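Local atomic coordinates of dephospho-CoA kinase (Mycobacterium paratuberculosis, PDB entry 6N39), a protein that probably catalyses the last step of coenzyme A biosynthesis, the ATP-dependent phosphorylation of the 3'-hydroxyl group of dephospho-CoA. Residues A[13-18]-A[122-127]. Sequence-based numbering, arbitrary orientation.
Sequences GLTGGI and LLVESG
Thr15 meets Leu123 and Val124 through aliphatic carbons. Thr15 CB lies 3.9 Å from Leu123 CB. Thr15 CG2 lies 3.8 Å from Val124 CG2, and these two side chains cross at about a right angle. With CG anti to the backbone N (chi1 -176°), the Leu123 side chain reaches obliquely back toward Gly13. Its CD1 methyl packs directly on the Gly13 backbone, 4.0 Å from Gly13 CA.

No direct hydrogen bond joins residues 13-18 to 122-127. A water bridges them instead. It donates to Thr15 OG1 (3.0 Å) and to Glu125 OE1 (2.9 Å), and accepts from Val124 N (3.0 Å). Thr15 OG1 also hydrogen-bonds to Ile120 O.

The 122-127 loop has its own bonds. Leu122 O accepts from Ser126 N and, at 2.7 Å, from Ser126 OG, which approach from opposite faces of the carbonyl plane.

Gly16 probably begins the P-loop (Walker A motif), whose residues Gly19 to Ala24 are predicted to bind ATP. The Thr15 side chain lies near one of them, Lys22. Strand 10-16 runs between strands 115-119 and 135-139 of the parallel sheet. The 122-127 loop follows strand 115-119. Val135 and Ile137 extend the apolar patch, and helix 170-176 packs against Val124.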
ATOM      1  N   GLY A  13      -2.698   2.099   8.738  1.00 39.03           N
ATOM      2  CA  GLY A  13      -2.778   3.545   8.944  1.00 38.35           C
ATOM      3  C   GLY A  13      -4.227   4.005   8.849  1.00 40.35           C
ATOM      4  O   GLY A  13      -4.990   3.543   8.003  1.00 43.31           O
ATOM      5  N   LEU A  14      -4.607   4.926   9.738  1.00 39.76           N
ATOM      6  CA  LEU A  14      -5.971   5.439   9.799  1.00 37.65           C
ATOM      7  C   LEU A  14      -5.937   6.958   9.865  1.00 42.60           C
ATOM      8  O   LEU A  14      -5.184   7.528  10.666  1.00 46.30           O
ATOM      9  CB  LEU A  14      -6.722   4.887  11.015  1.00 38.92           C
ATOM     10  CG  LEU A  14      -8.087   5.537  11.320  1.00 49.25           C
ATOM     11  CD1 LEU A  14      -9.095   5.184  10.250  1.00 51.16           C
ATOM     12  CD2 LEU A  14      -8.609   5.107  12.672  1.00 61.72           C
ATOM     13  N   THR A  15      -6.746   7.615   9.032  1.00 40.71           N
ATOM     14  CA  THR A  15      -6.796   9.072   9.067  1.00 48.08           C
ATOM     15  C   THR A  15      -8.143   9.549   8.530  1.00 43.88           C
ATOM     16  O   THR A  15      -9.037   8.755   8.232  1.00 47.22           O
ATOM     17  CB  THR A  15      -5.595   9.682   8.309  1.00 44.12           C
ATOM     18  OG1 THR A  15      -5.359  11.018   8.763  1.00 47.84           O
ATOM     19  CG2 THR A  15      -5.800   9.702   6.791  1.00 43.94           C
ATOM     20  N   GLY A  16      -8.271  10.857   8.408  1.00 50.98           N
ATOM     21  CA  GLY A  16      -9.474  11.508   7.937  1.00 44.57           C
ATOM     22  C   GLY A  16      -9.499  12.931   8.418  1.00 49.97           C
ATOM     23  O   GLY A  16      -8.861  13.294   9.406  1.00 48.96           O
ATOM     24  N   GLY A  17     -10.239  13.760   7.686  1.00 47.80           N
ATOM     25  CA  GLY A  17     -10.299  15.161   8.021  1.00 50.36           C
ATOM     26  C   GLY A  17     -11.116  15.422   9.270  1.00 60.54           C
ATOM     27  O   GLY A  17     -11.885  14.585   9.736  1.00 53.18           O
ATOM     28  N   ILE A  18     -10.939  16.625   9.819  1.00 62.09           N
ATOM     29  CA  ILE A  18     -11.605  16.985  11.066  1.00 60.97           C
ATOM     30  C   ILE A  18     -13.114  16.885  10.891  1.00 66.11           C
ATOM     31  O   ILE A  18     -13.676  17.338   9.884  1.00 62.17           O
ATOM     32  CB  ILE A  18     -11.155  18.391  11.507  1.00 59.51           C
ATOM     33  CG1 ILE A  18     -11.736  18.767  12.876  1.00 67.87           C
ATOM     34  CG2 ILE A  18     -11.530  19.445  10.468  1.00 63.59           C
ATOM     35  CD1 ILE A  18     -11.210  20.119  13.403  1.00 73.10           C
ATOM     36  N   LEU A 122      -1.999  13.584  10.222  1.00 54.77           N
ATOM     37  CA  LEU A 122      -1.351  14.199   9.067  1.00 50.43           C
ATOM     38  C   LEU A 122      -0.795  13.158   8.096  1.00 50.07           C
ATOM     39  O   LEU A 122       0.160  13.432   7.359  1.00 50.40           O
ATOM     40  CB  LEU A 122      -0.254  15.167   9.518  1.00 50.05           C
ATOM     41  CG  LEU A 122      -0.805  16.400  10.243  1.00 58.93           C
ATOM     42  CD1 LEU A 122       0.304  17.367  10.665  1.00 60.85           C
ATOM     43  CD2 LEU A 122      -1.820  17.113   9.369  1.00 62.52           C
ATOM     44  N   LEU A 123      -1.394  11.965   8.074  1.00 44.33           N
ATOM     45  CA  LEU A 123      -0.904  10.897   7.204  1.00 42.65           C
ATOM     46  C   LEU A 123      -0.850  11.344   5.747  1.00 44.22           C
ATOM     47  O   LEU A 123       0.173  11.189   5.073  1.00 44.18           O
ATOM     48  CB  LEU A 123      -1.792   9.658   7.363  1.00 39.63           C
ATOM     49  CG  LEU A 123      -1.432   8.358   6.630  1.00 44.16           C
ATOM     50  CD1 LEU A 123      -2.028   7.190   7.381  1.00 46.25           C
ATOM     51  CD2 LEU A 123      -1.960   8.336   5.208  1.00 43.38           C
ATOM     52  N   VAL A 124      -1.950  11.912   5.251  1.00 48.69           N
ATOM     53  CA  VAL A 124      -2.024  12.301   3.846  1.00 45.01           C
ATOM     54  C   VAL A 124      -1.139  13.515   3.579  1.00 50.40           C
ATOM     55  O   VAL A 124      -0.388  13.549   2.597  1.00 46.29           O
ATOM     56  CB  VAL A 124      -3.487  12.564   3.444  1.00 45.53           C
ATOM     57  CG1 VAL A 124      -3.572  13.014   2.002  1.00 46.24           C
ATOM     58  CG2 VAL A 124      -4.340  11.309   3.664  1.00 45.68           C
ATOM     59  N   GLU A 125      -1.187  14.516   4.465  1.00 48.45           N
ATOM     60  CA  GLU A 125      -0.472  15.761   4.202  1.00 51.58           C
ATOM     61  C   GLU A 125       1.036  15.559   4.125  1.00 52.21           C
ATOM     62  O   GLU A 125       1.728  16.337   3.461  1.00 47.60           O
ATOM     63  CB  GLU A 125      -0.789  16.804   5.276  1.00 52.37           C
ATOM     64  CG  GLU A 125      -2.204  17.347   5.220  1.00 56.64           C
ATOM     65  CD  GLU A 125      -3.239  16.469   5.918  1.00 62.16           C
ATOM     66  OE1 GLU A 125      -2.930  15.316   6.321  1.00 56.17           O
ATOM     67  OE2 GLU A 125      -4.386  16.950   6.057  1.00 62.70           O
ATOM     68  N   SER A 126       1.570  14.553   4.813  1.00 45.83           N
ATOM     69  CA  SER A 126       3.015  14.385   4.876  1.00 54.79           C
ATOM     70  C   SER A 126       3.496  13.168   4.088  1.00 43.61           C
ATOM     71  O   SER A 126       4.685  12.843   4.129  1.00 48.67           O
ATOM     72  CB  SER A 126       3.468  14.312   6.335  1.00 60.66           C
ATOM     73  OG  SER A 126       2.845  13.218   6.975  1.00 68.20           O
ATOM     74  N   GLY A 127       2.616  12.522   3.334  1.00 43.36           N
ATOM     75  CA  GLY A 127       3.036  11.455   2.444  1.00 39.39           C
ATOM     76  C   GLY A 127       3.458  10.180   3.141  1.00 44.95           C
ATOM     77  O   GLY A 127       4.370   9.492   2.664  1.00 45.93           O
TER
HETATM   78  O   HOH W   1      -4.447  12.831   6.553  1.00 48.19           O